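Local atomic coordinates of malonyl CoA-acyl carrier protein transacylase (Mycobacterium tuberculosis, PDB entry 2QC3), a protein that transfers the malonyl group from malonyl-CoA to holo-acyl carrier protein, supplying malonyl-ACP for fatty acid biosynthesis. Residues V249-D252 with L253-T257; V231-A234 with A235-M238; A49-E52 with E53-T57; G137-E140 with T141-L144. All blocks are in the same frame, centred on the assembly; numbering follows the deposited sequence.

Contact 1: V249-D252 with L253-T257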
ATOM      1  N   VAL A 249       9.838  -0.994  -3.110  1.00 20.17           N
ATOM      2  CA  VAL A 249       8.963  -1.721  -2.206  1.00 20.33           C
ATOM      3  C   VAL A 249       9.425  -3.178  -2.238  1.00 19.82           C
ATOM      4  O   VAL A 249       9.242  -3.866  -3.244  1.00 19.30           O
ATOM      5  CB  VAL A 249       7.480  -1.642  -2.678  1.00 21.23           C
ATOM      6  CG1 VAL A 249       6.591  -2.535  -1.803  1.00 18.51           C
ATOM      7  CG2 VAL A 249       6.995  -0.191  -2.629  1.00 17.90           C
ATOM      8  N   ARG A 250      10.040  -3.643  -1.153  1.00 19.17           N
ATOM      9  CA  ARG A 250      10.501  -5.029  -1.089  1.00 19.63           C
ATOM     10  C   ARG A 250       9.396  -5.904  -0.487  1.00 19.11           C
ATOM     11  O   ARG A 250       9.538  -6.442   0.615  1.00 18.67           O
ATOM     12  CB  ARG A 250      11.784  -5.145  -0.247  1.00 19.34           C
ATOM     13  CG  ARG A 250      13.016  -4.459  -0.852  1.00 20.32           C
ATOM     14  CD  ARG A 250      13.211  -4.831  -2.325  1.00 19.66           C
ATOM     15  NE  ARG A 250      13.341  -6.272  -2.544  1.00 23.11           N
ATOM     16  CZ  ARG A 250      14.493  -6.924  -2.695  1.00 24.65           C
ATOM     17  NH1 ARG A 250      14.488  -8.239  -2.894  1.00 21.00           N
ATOM     18  NH2 ARG A 250      15.644  -6.270  -2.655  1.00 21.71           N
ATOM     19  N   TRP A 251       8.289  -6.034  -1.209  1.00 18.44           N
ATOM     20  CA  TRP A 251       7.183  -6.846  -0.723  1.00 19.37           C
ATOM     21  C   TRP A 251       7.646  -8.294  -0.564  1.00 17.79           C
ATOM     22  O   TRP A 251       7.217  -8.989   0.353  1.00 18.21           O
ATOM     23  CB  TRP A 251       5.981  -6.780  -1.677  1.00 19.50           C
ATOM     24  CG  TRP A 251       4.798  -7.509  -1.120  1.00 20.94           C
ATOM     25  CD1 TRP A 251       4.232  -8.650  -1.607  1.00 20.85           C
ATOM     26  CD2 TRP A 251       4.094  -7.196   0.094  1.00 20.94           C
ATOM     27  NE1 TRP A 251       3.223  -9.077  -0.769  1.00 22.69           N
ATOM     28  CE2 TRP A 251       3.114  -8.199   0.282  1.00 21.22           C
ATOM     29  CE3 TRP A 251       4.196  -6.164   1.039  1.00 19.88           C
ATOM     30  CZ2 TRP A 251       2.244  -8.207   1.381  1.00 20.86           C
ATOM     31  CZ3 TRP A 251       3.330  -6.170   2.139  1.00 22.43           C
ATOM     32  CH2 TRP A 251       2.363  -7.187   2.295  1.00 22.21           C
ATOM     33  N   ASP A 252       8.521  -8.742  -1.459  1.00 19.37           N
ATOM     34  CA  ASP A 252       9.049 -10.100  -1.382  1.00 20.37           C
ATOM     35  C   ASP A 252       9.741 -10.369  -0.045  1.00 21.96           C
ATOM     36  O   ASP A 252       9.606 -11.453   0.516  1.00 21.43           O
ATOM     37  CB  ASP A 252      10.030 -10.377  -2.531  1.00 22.75           C
ATOM     38  CG  ASP A 252      11.137  -9.329  -2.646  1.00 19.43           C
ATOM     39  OD1 ASP A 252      12.077  -9.564  -3.433  1.00 18.87           O
ATOM     40  OD2 ASP A 252      11.076  -8.279  -1.970  1.00 19.66           O
ATOM     41  N   LEU A 253      10.473  -9.379   0.468  1.00 21.72           N
ATOM     42  CA  LEU A 253      11.154  -9.537   1.746  1.00 20.55           C
ATOM     43  C   LEU A 253      10.149  -9.532   2.905  1.00 21.11           C
ATOM     44  O   LEU A 253      10.365 -10.171   3.934  1.00 19.20           O
ATOM     45  CB  LEU A 253      12.198  -8.424   1.938  1.00 22.22           C
ATOM     46  CG  LEU A 253      13.327  -8.384   0.897  1.00 21.73           C
ATOM     47  CD1 LEU A 253      14.352  -7.309   1.267  1.00 22.27           C
ATOM     48  CD2 LEU A 253      14.007  -9.762   0.827  1.00 24.24           C
ATOM     49  N   CYS A 254       9.038  -8.826   2.735  1.00 18.68           N
ATOM     50  CA  CYS A 254       8.037  -8.780   3.783  1.00 19.86           C
ATOM     51  C   CYS A 254       7.379 -10.152   3.938  1.00 21.70           C
ATOM     52  O   CYS A 254       7.200 -10.648   5.050  1.00 20.14           O
ATOM     53  CB  CYS A 254       6.967  -7.722   3.466  1.00 21.65           C
ATOM     54  SG  CYS A 254       7.523  -6.004   3.636  1.00 22.40           S
ATOM     55  N   THR A 255       7.026 -10.771   2.820  1.00 21.90           N
ATOM     56  CA  THR A 255       6.381 -12.069   2.879  1.00 26.44           C
ATOM     57  C   THR A 255       7.357 -13.119   3.400  1.00 27.18           C
ATOM     58  O   THR A 255       6.954 -14.061   4.076  1.00 27.03           O
ATOM     59  CB  THR A 255       5.858 -12.493   1.510  1.00 27.31           C
ATOM     60  OG1 THR A 255       5.038 -11.451   0.967  1.00 30.62           O
ATOM     61  CG2 THR A 255       5.030 -13.750   1.646  1.00 32.12           C
ATOM     62  N   ALA A 256       8.638 -12.954   3.076  1.00 26.41           N
ATOM     63  CA  ALA A 256       9.668 -13.880   3.542  1.00 27.52           C
ATOM     64  C   ALA A 256       9.711 -13.800   5.064  1.00 27.51           C
ATOM     65  O   ALA A 256       9.904 -14.804   5.747  1.00 28.51           O
ATOM     66  CB  ALA A 256      11.031 -13.502   2.953  1.00 27.08           C
ATOM     67  N   THR A 257       9.520 -12.598   5.594  1.00 27.83           N
ATOM     68  CA  THR A 257       9.523 -12.405   7.037  1.00 27.98           C
ATOM     69  C   THR A 257       8.277 -13.024   7.670  1.00 28.49           C
ATOM     70  O   THR A 257       8.328 -13.536   8.789  1.00 28.31           O
ATOM     71  CB  THR A 257       9.592 -10.907   7.397  1.00 29.49           C
ATOM     72  OG1 THR A 257      10.834 -10.365   6.924  1.00 29.48           O
ATOM     73  CG2 THR A 257       9.498 -10.716   8.912  1.00 25.40           C
TER

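Contact 2: V231-A234 with A235-M238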
ATOM      1  N   VAL A 231       9.804  -2.528  12.180  1.00 27.07           N
ATOM      2  CA  VAL A 231      10.213  -1.232  12.707  1.00 28.34           C
ATOM      3  C   VAL A 231       9.614  -1.270  14.101  1.00 29.10           C
ATOM      4  O   VAL A 231       8.398  -1.348  14.264  1.00 30.39           O
ATOM      5  CB  VAL A 231       9.627  -0.055  11.896  1.00 25.84           C
ATOM      6  CG1 VAL A 231      10.439   0.139  10.619  1.00 24.79           C
ATOM      7  CG2 VAL A 231       8.166  -0.324  11.551  1.00 26.86           C
ATOM      8  N   THR A 232      10.481  -1.232  15.104  1.00 31.22           N
ATOM      9  CA  THR A 232      10.073  -1.343  16.497  1.00 32.54           C
ATOM     10  C   THR A 232       9.808  -0.066  17.281  1.00 32.70           C
ATOM     11  O   THR A 232       9.299  -0.125  18.403  1.00 32.90           O
ATOM     12  CB  THR A 232      11.115  -2.164  17.260  1.00 33.98           C
ATOM     13  OG1 THR A 232      12.381  -1.495  17.197  1.00 36.71           O
ATOM     14  CG2 THR A 232      11.256  -3.548  16.624  1.00 35.89           C
ATOM     15  N   SER A 233      10.161   1.085  16.718  1.00 30.64           N
ATOM     16  CA  SER A 233       9.927   2.344  17.415  1.00 30.23           C
ATOM     17  C   SER A 233       9.201   3.331  16.519  1.00 29.00           C
ATOM     18  O   SER A 233       9.326   3.280  15.295  1.00 28.68           O
ATOM     19  CB  SER A 233      11.252   2.964  17.877  1.00 29.78           C
ATOM     20  OG  SER A 233      12.008   3.437  16.776  1.00 30.48           O
ATOM     21  N   ALA A 234       8.443   4.230  17.137  1.00 27.04           N
ATOM     22  CA  ALA A 234       7.701   5.245  16.405  1.00 25.57           C
ATOM     23  C   ALA A 234       8.624   5.994  15.450  1.00 26.23           C
ATOM     24  O   ALA A 234       8.324   6.140  14.262  1.00 26.07           O
ATOM     25  CB  ALA A 234       7.065   6.227  17.385  1.00 22.87           C
ATOM     26  N   ALA A 235       9.754   6.459  15.977  1.00 25.55           N
ATOM     27  CA  ALA A 235      10.716   7.213  15.185  1.00 26.06           C
ATOM     28  C   ALA A 235      11.257   6.401  14.016  1.00 26.95           C
ATOM     29  O   ALA A 235      11.317   6.892  12.888  1.00 25.40           O
ATOM     30  CB  ALA A 235      11.867   7.691  16.070  1.00 25.82           C
ATOM     31  N   ALA A 236      11.663   5.165  14.284  1.00 27.48           N
ATOM     32  CA  ALA A 236      12.200   4.317  13.226  1.00 26.72           C
ATOM     33  C   ALA A 236      11.145   4.102  12.153  1.00 26.10           C
ATOM     34  O   ALA A 236      11.424   4.212  10.961  1.00 27.72           O
ATOM     35  CB  ALA A 236      12.655   2.975  13.796  1.00 27.23           C
ATOM     36  N   ALA A 237       9.925   3.796  12.578  1.00 25.60           N
ATOM     37  CA  ALA A 237       8.835   3.564  11.639  1.00 23.21           C
ATOM     38  C   ALA A 237       8.554   4.791  10.769  1.00 24.71           C
ATOM     39  O   ALA A 237       8.454   4.681   9.545  1.00 26.34           O
ATOM     40  CB  ALA A 237       7.573   3.175  12.396  1.00 24.63           C
ATOM     41  N   MET A 238       8.435   5.963  11.386  1.00 22.55           N
ATOM     42  CA  MET A 238       8.138   7.166  10.611  1.00 24.05           C
ATOM     43  C   MET A 238       9.267   7.566   9.671  1.00 23.78           C
ATOM     44  O   MET A 238       9.013   7.930   8.523  1.00 23.86           O
ATOM     45  CB  MET A 238       7.778   8.331  11.538  1.00 23.06           C
ATOM     46  CG  MET A 238       6.529   8.074  12.367  1.00 23.14           C
ATOM     47  SD  MET A 238       5.116   7.525  11.368  1.00 24.10           S
ATOM     48  CE  MET A 238       4.614   9.097  10.611  1.00 24.00           C
TER

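Contact 3: A49-E52 with E53-T57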
ATOM      1  N   ALA A  49     -17.823   9.148  -7.306  1.00 54.04           N
ATOM      2  CA  ALA A  49     -16.725   9.449  -8.225  1.00 54.22           C
ATOM      3  C   ALA A  49     -16.431   8.304  -9.191  1.00 54.39           C
ATOM      4  O   ALA A  49     -16.634   7.134  -8.869  1.00 54.41           O
ATOM      5  CB  ALA A  49     -15.466   9.804  -7.439  1.00 53.20           C
ATOM      6  N   SER A  50     -15.946   8.655 -10.379  1.00 54.90           N
ATOM      7  CA  SER A  50     -15.620   7.669 -11.404  1.00 55.33           C
ATOM      8  C   SER A  50     -14.247   7.050 -11.169  1.00 55.96           C
ATOM      9  O   SER A  50     -13.338   7.701 -10.652  1.00 55.27           O
ATOM     10  CB  SER A  50     -15.643   8.324 -12.785  1.00 54.94           C
ATOM     11  OG  SER A  50     -14.639   9.319 -12.878  1.00 55.11           O
ATOM     12  N   THR A  51     -14.101   5.788 -11.558  1.00 56.37           N
ATOM     13  CA  THR A  51     -12.838   5.082 -11.394  1.00 56.63           C
ATOM     14  C   THR A  51     -11.693   5.916 -11.957  1.00 55.64           C
ATOM     15  O   THR A  51     -10.568   5.857 -11.465  1.00 55.05           O
ATOM     16  CB  THR A  51     -12.865   3.718 -12.117  1.00 57.52           C
ATOM     17  OG1 THR A  51     -13.824   2.862 -11.483  1.00 59.88           O
ATOM     18  CG2 THR A  51     -11.497   3.055 -12.065  1.00 59.57           C
ATOM     19  N   GLU A  52     -11.992   6.704 -12.982  1.00 54.72           N
ATOM     20  CA  GLU A  52     -10.988   7.545 -13.619  1.00 54.51           C
ATOM     21  C   GLU A  52     -10.561   8.706 -12.728  1.00 52.83           C
ATOM     22  O   GLU A  52      -9.370   9.000 -12.607  1.00 52.49           O
ATOM     23  CB  GLU A  52     -11.525   8.083 -14.947  1.00 56.81           C
ATOM     24  CG  GLU A  52     -11.977   6.996 -15.907  1.00 60.66           C
ATOM     25  CD  GLU A  52     -12.441   7.550 -17.238  1.00 63.45           C
ATOM     26  OE1 GLU A  52     -13.389   8.367 -17.243  1.00 66.27           O
ATOM     27  OE2 GLU A  52     -11.858   7.170 -18.276  1.00 64.71           O
ATOM     28  N   GLU A  53     -11.534   9.364 -12.106  1.00 50.50           N
ATOM     29  CA  GLU A  53     -11.235  10.487 -11.229  1.00 49.18           C
ATOM     30  C   GLU A  53     -10.487  10.028  -9.983  1.00 47.12           C
ATOM     31  O   GLU A  53      -9.625  10.744  -9.470  1.00 46.70           O
ATOM     32  CB  GLU A  53     -12.523  11.209 -10.813  1.00 49.34           C
ATOM     33  CG  GLU A  53     -12.330  12.143  -9.620  1.00 50.83           C
ATOM     34  CD  GLU A  53     -13.569  12.943  -9.271  1.00 52.13           C
ATOM     35  OE1 GLU A  53     -14.685  12.395  -9.371  1.00 53.15           O
ATOM     36  OE2 GLU A  53     -13.424  14.119  -8.879  1.00 52.46           O
ATOM     37  N   ILE A  54     -10.814   8.831  -9.506  1.00 44.99           N
ATOM     38  CA  ILE A  54     -10.186   8.288  -8.309  1.00 43.62           C
ATOM     39  C   ILE A  54      -8.824   7.652  -8.569  1.00 43.39           C
ATOM     40  O   ILE A  54      -8.095   7.323  -7.631  1.00 43.64           O
ATOM     41  CB  ILE A  54     -11.093   7.250  -7.633  1.00 42.81           C
ATOM     42  CG1 ILE A  54     -11.310   6.059  -8.569  1.00 42.93           C
ATOM     43  CG2 ILE A  54     -12.409   7.897  -7.238  1.00 43.10           C
ATOM     44  CD1 ILE A  54     -12.022   4.887  -7.922  1.00 42.63           C
ATOM     45  N   THR A  55      -8.477   7.474  -9.840  1.00 41.98           N
ATOM     46  CA  THR A  55      -7.188   6.890 -10.177  1.00 42.15           C
ATOM     47  C   THR A  55      -6.098   7.955 -10.024  1.00 40.37           C
ATOM     48  O   THR A  55      -4.907   7.662 -10.119  1.00 40.62           O
ATOM     49  CB  THR A  55      -7.199   6.323 -11.607  1.00 43.15           C
ATOM     50  OG1 THR A  55      -8.177   5.279 -11.684  1.00 46.00           O
ATOM     51  CG2 THR A  55      -5.841   5.743 -11.971  1.00 45.75           C
ATOM     52  N   ASP A  56      -6.522   9.193  -9.787  1.00 37.81           N
ATOM     53  CA  ASP A  56      -5.601  10.308  -9.567  1.00 36.57           C
ATOM     54  C   ASP A  56      -4.903   9.975  -8.246  1.00 34.79           C
ATOM     55  O   ASP A  56      -5.558   9.841  -7.215  1.00 32.33           O
ATOM     56  CB  ASP A  56      -6.398  11.606  -9.434  1.00 36.88           C
ATOM     57  CG  ASP A  56      -5.533  12.795  -9.078  1.00 39.00           C
ATOM     58  OD1 ASP A  56      -6.094  13.902  -8.933  1.00 39.86           O
ATOM     59  OD2 ASP A  56      -4.301  12.631  -8.944  1.00 39.28           O
ATOM     60  N   THR A  57      -3.582   9.832  -8.276  1.00 33.55           N
ATOM     61  CA  THR A  57      -2.842   9.454  -7.074  1.00 30.08           C
ATOM     62  C   THR A  57      -3.123  10.336  -5.867  1.00 29.63           C
ATOM     63  O   THR A  57      -3.107   9.862  -4.729  1.00 27.72           O
ATOM     64  CB  THR A  57      -1.315   9.405  -7.346  1.00 29.56           C
ATOM     65  OG1 THR A  57      -0.682   8.601  -6.340  1.00 27.17           O
ATOM     66  CG2 THR A  57      -0.715  10.813  -7.345  1.00 25.28           C
TER
HETATM   67  O   HOH W   1     -16.623  11.308 -10.834  1.00 72.72           O

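Contact 4: G137-E140 with T141-L144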
ATOM      1  N   GLY A 137       7.294 -12.670 -15.348  1.00 24.61           N
ATOM      2  CA  GLY A 137       8.014 -13.763 -15.971  1.00 27.20           C
ATOM      3  C   GLY A 137       9.411 -13.375 -16.425  1.00 28.94           C
ATOM      4  O   GLY A 137       9.962 -12.357 -15.989  1.00 28.21           O
ATOM      5  N   GLY A 138       9.975 -14.186 -17.314  1.00 26.95           N
ATOM      6  CA  GLY A 138      11.311 -13.931 -17.814  1.00 28.60           C
ATOM      7  C   GLY A 138      12.339 -14.414 -16.813  1.00 29.10           C
ATOM      8  O   GLY A 138      11.992 -14.760 -15.683  1.00 29.55           O
ATOM      9  N   ASP A 139      13.600 -14.460 -17.226  1.00 29.02           N
ATOM     10  CA  ASP A 139      14.666 -14.892 -16.335  1.00 29.87           C
ATOM     11  C   ASP A 139      14.963 -13.710 -15.421  1.00 30.02           C
ATOM     12  O   ASP A 139      15.348 -12.636 -15.888  1.00 27.97           O
ATOM     13  CB  ASP A 139      15.909 -15.275 -17.134  1.00 31.77           C
ATOM     14  CG  ASP A 139      17.041 -15.741 -16.248  1.00 35.14           C
ATOM     15  OD1 ASP A 139      17.746 -14.882 -15.676  1.00 34.99           O
ATOM     16  OD2 ASP A 139      17.218 -16.969 -16.112  1.00 36.96           O
ATOM     17  N   GLU A 140      14.776 -13.912 -14.121  1.00 28.70           N
ATOM     18  CA  GLU A 140      14.976 -12.853 -13.144  1.00 30.84           C
ATOM     19  C   GLU A 140      16.249 -12.039 -13.341  1.00 29.99           C
ATOM     20  O   GLU A 140      16.197 -10.817 -13.443  1.00 29.44           O
ATOM     21  CB  GLU A 140      14.955 -13.422 -11.724  1.00 31.04           C
ATOM     22  CG  GLU A 140      14.963 -12.343 -10.663  1.00 31.88           C
ATOM     23  CD  GLU A 140      14.934 -12.904  -9.264  1.00 33.38           C
ATOM     24  OE1 GLU A 140      15.958 -13.462  -8.812  1.00 32.39           O
ATOM     25  OE2 GLU A 140      13.876 -12.787  -8.617  1.00 34.18           O
ATOM     26  N   THR A 141      17.388 -12.718 -13.388  1.00 29.93           N
ATOM     27  CA  THR A 141      18.661 -12.037 -13.565  1.00 30.53           C
ATOM     28  C   THR A 141      18.649 -11.192 -14.831  1.00 29.06           C
ATOM     29  O   THR A 141      19.000 -10.015 -14.802  1.00 28.95           O
ATOM     30  CB  THR A 141      19.829 -13.052 -13.608  1.00 31.27           C
ATOM     31  OG1 THR A 141      19.970 -13.661 -12.317  1.00 33.02           O
ATOM     32  CG2 THR A 141      21.137 -12.361 -13.979  1.00 30.77           C
ATOM     33  N   GLU A 142      18.229 -11.785 -15.939  1.00 28.32           N
ATOM     34  CA  GLU A 142      18.170 -11.055 -17.198  1.00 30.07           C
ATOM     35  C   GLU A 142      17.229  -9.845 -17.142  1.00 27.00           C
ATOM     36  O   GLU A 142      17.555  -8.778 -17.654  1.00 25.42           O
ATOM     37  CB  GLU A 142      17.747 -11.993 -18.325  1.00 33.71           C
ATOM     38  CG  GLU A 142      18.725 -13.138 -18.546  1.00 42.13           C
ATOM     39  CD  GLU A 142      20.153 -12.654 -18.733  1.00 46.15           C
ATOM     40  OE1 GLU A 142      20.379 -11.788 -19.610  1.00 48.60           O
ATOM     41  OE2 GLU A 142      21.054 -13.136 -18.008  1.00 49.58           O
ATOM     42  N   VAL A 143      16.064 -10.008 -16.526  1.00 26.23           N
ATOM     43  CA  VAL A 143      15.123  -8.901 -16.413  1.00 24.54           C
ATOM     44  C   VAL A 143      15.732  -7.775 -15.571  1.00 24.02           C
ATOM     45  O   VAL A 143      15.810  -6.632 -16.018  1.00 24.19           O
ATOM     46  CB  VAL A 143      13.783  -9.354 -15.777  1.00 24.69           C
ATOM     47  CG1 VAL A 143      12.962  -8.149 -15.349  1.00 22.46           C
ATOM     48  CG2 VAL A 143      12.987 -10.170 -16.786  1.00 24.55           C
ATOM     49  N   LEU A 144      16.182  -8.103 -14.363  1.00 23.24           N
ATOM     50  CA  LEU A 144      16.763  -7.092 -13.490  1.00 23.29           C
ATOM     51  C   LEU A 144      17.942  -6.414 -14.170  1.00 24.10           C
ATOM     52  O   LEU A 144      18.017  -5.190 -14.207  1.00 23.19           O
ATOM     53  CB  LEU A 144      17.166  -7.710 -12.148  1.00 20.23           C
ATOM     54  CG  LEU A 144      15.932  -8.046 -11.295  1.00 21.80           C
ATOM     55  CD1 LEU A 144      16.323  -8.743 -10.012  1.00 20.00           C
ATOM     56  CD2 LEU A 144      15.184  -6.760 -10.984  1.00 19.62           C
TER
HETATM   57  O   HOH W   2      17.744 -15.813 -13.169  1.00 42.08           O
HETATM   58  O   HOH W   3      20.343 -15.221 -16.353  1.00 55.61           O
HETATM   59  O   HOH W   4      18.435 -13.289  -9.821  1.00 39.40           O

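Contact 1: V249-D252 with L253-T257
Leu253 lies over one face of the Arg250 guanidinium, with its CD1 4.0 Å above the plane and over the centre of the group, while the edge of the same group is taken by a carboxylate. That carboxylate is Asp252, which Arg250 grips side-on: NE reaches OD2 at 3.1 Å on the syn lone pair, and NH1 forms the salt bridge to OD1 at 2.8 Å. The arginine chain bends at chi2 (-49°) and again at chi3 (-58°), which folds the guanidinium back to this edge-on meeting. Asp252 OD2 also takes a weak bond from Leu253 N at 2.7 Å, so face, edge and helix start are tied into one cluster. Two bonds and an apolar lid together restrict the rotation of the arginine head.

A second cluster forms around Trp251. One face of its indole receives Cys254 CB and Thr255 OG1, the hydroxyl oxygen 3.4 Å above the ring plane and both offset toward the rim. Cys254 SG stands obliquely to the six-membered ring, 5.1 Å from its centroid. Thr255 N bonds Trp251 O at 3.0 Å, an ordinary helical bond. Here strand 249-250 passes directly into helix 251-260: Val249 pairs with strand 153-159 and touches Ser92 and His195, the probable active-site residues, while Trp251 packs against Leu275 and Ile278 of helix 275-282.

Contact 2: V231-A234 with A235-M238
Ser233 holds its OG between its own backbone N and carbonyl carbon (chi1 70°), and this rotation turns the hydroxyl oxygen toward the first turn of the helix to meet Ala236 N. The result is a classic N-cap: the serine stands immediately before helix 234-243 and its side chain accepts from an amide that has no carbonyl of an earlier helical turn to bond. The capping bond is 3.1 Å from Ala236 N to Ser233 OG, with an N-H...O angle of 154°. The same oxygen also rests against the methyl of Ala236, so the cap is both polar and closely packed.

Behind the cap, the main chain settles at once into regular helical bonding. Ala237 N bonds Ser233 O at 2.8 Å and Met238 N bonds Ala234 O at 2.9 Å, both nearly straight. The amide of Ala234, too, is satisfied, by Asp217 OD2 from a neighbouring loop, so a carboxylate joins the serine hydroxyl at this helix start; the negative charge of Asp217 would probably interact favourably with the positive end of the helix dipole.

Val231 supplies the apolar side of the arrangement. Two residues before the cap, its side chain packs against CA and CB of Ala237, whose carbonyl oxygen is in turn bonded by Tyr99 OH. Met238 leaves the contact along a chain bent at chi2 and chi3, with its end directed away toward Val104 and Thr215. Across the turn, the apolar meeting is between the methyls Val231 CG2 and Ala237 CB, 3.6 Å apart.

Contact 3: A49-E52 with E53-T57
Glu53 reaches back across the start of its own short helix to Ala49 and Ser50. Its CB sits 3.5 Å from Ser50 OG, at the cap. From there CG lies anti to the backbone N (chi1 165°) and the extended chain carries the carboxylate to Ala49, where OE1 approaches CB at 3.3 Å. The same oxygen accepts from a water at 2.7 Å, and that water in turn accepts from Ser50 N. OE1 also forms a salt bridge with Arg44, so the carboxylate is held to helix 42-47 by charge and to the Ser50 amide through a water.

Beside this acidic arm, Ser50 is the N-cap residue: its OG accepts from Glu53 N at 3.2 Å, and Ser50 O takes Ile54 N at 3.0 Å in a nearly linear bond. Ile54 turns CG2 onto the methyl of Ala49, 3.6 Å away. At the other end, Thr55 OG1 donates to Thr51 O, modelled very short at 2.5 Å, a length best taken with caution.

The single turn 51-54 follows helix 42-47, which contributes Arg44, and leads into the long helix 57-77, whose start is capped by Asp56 through the amide of Ala58.

Contact 4: G137-E140 with T141-L144
The backbone leaves an extended glycine pair, Gly137 and Gly138, both at positive phi, and enters helix 140-149 at Asp139, whose carbonyl oxygen receives Val143 N at 2.8 Å. Asp139 is the N-cap: with CG anti to the backbone N (chi1 -180°), OD1 swings over the first turn and accepts from Glu142 N at 3.1 Å through its anti lone pair, the N-H...O angle being 168°.

OD1 is also bound by two waters. One, at 2.7 Å from it, accepts from Thr141 N, and the other donates both to OD1 and to Glu142 OE2. The Asp139 and Glu142 side chains cross, their carboxylate planes turned 52° apart. Farther on, Glu140 CG lies alongside Leu144 CD1 at 3.9 Å, the two side chains pointing the same way. Val143 CG2 turns back to the glycine carbonyl, 3.8 Å from Gly137 O.

Asp139 OD1 and Glu142 OE2 stand 4.4 Å apart, a like-charge pair bridged by a water that donates to both. Amide and water donors around OD1, together with the positive end of the helix dipole, would be expected to offset that repulsion and favour the ionised aspartate.

Along the chain the order is contact 3, contact 4, contact 2 and contact 1, all within the acyl transferase domain, and each at the start of a helix. Contact 1 is the one near the probable catalytic residues, on the short strand 249-250 at the edge of the mixed sheet. Contact 4 follows strand 130-136 of that same sheet, and the nearest atoms of the two are about 6 Å apart. Contact 2 opens helix 234-243, which precedes strand 249-250; its centre lies about 18 Å from that of contact 1. Contact 3, about 28 Å from contact 1 between centres, lies on the opposite side of the chain's centre. Four helix starts are thus each held by local bonds.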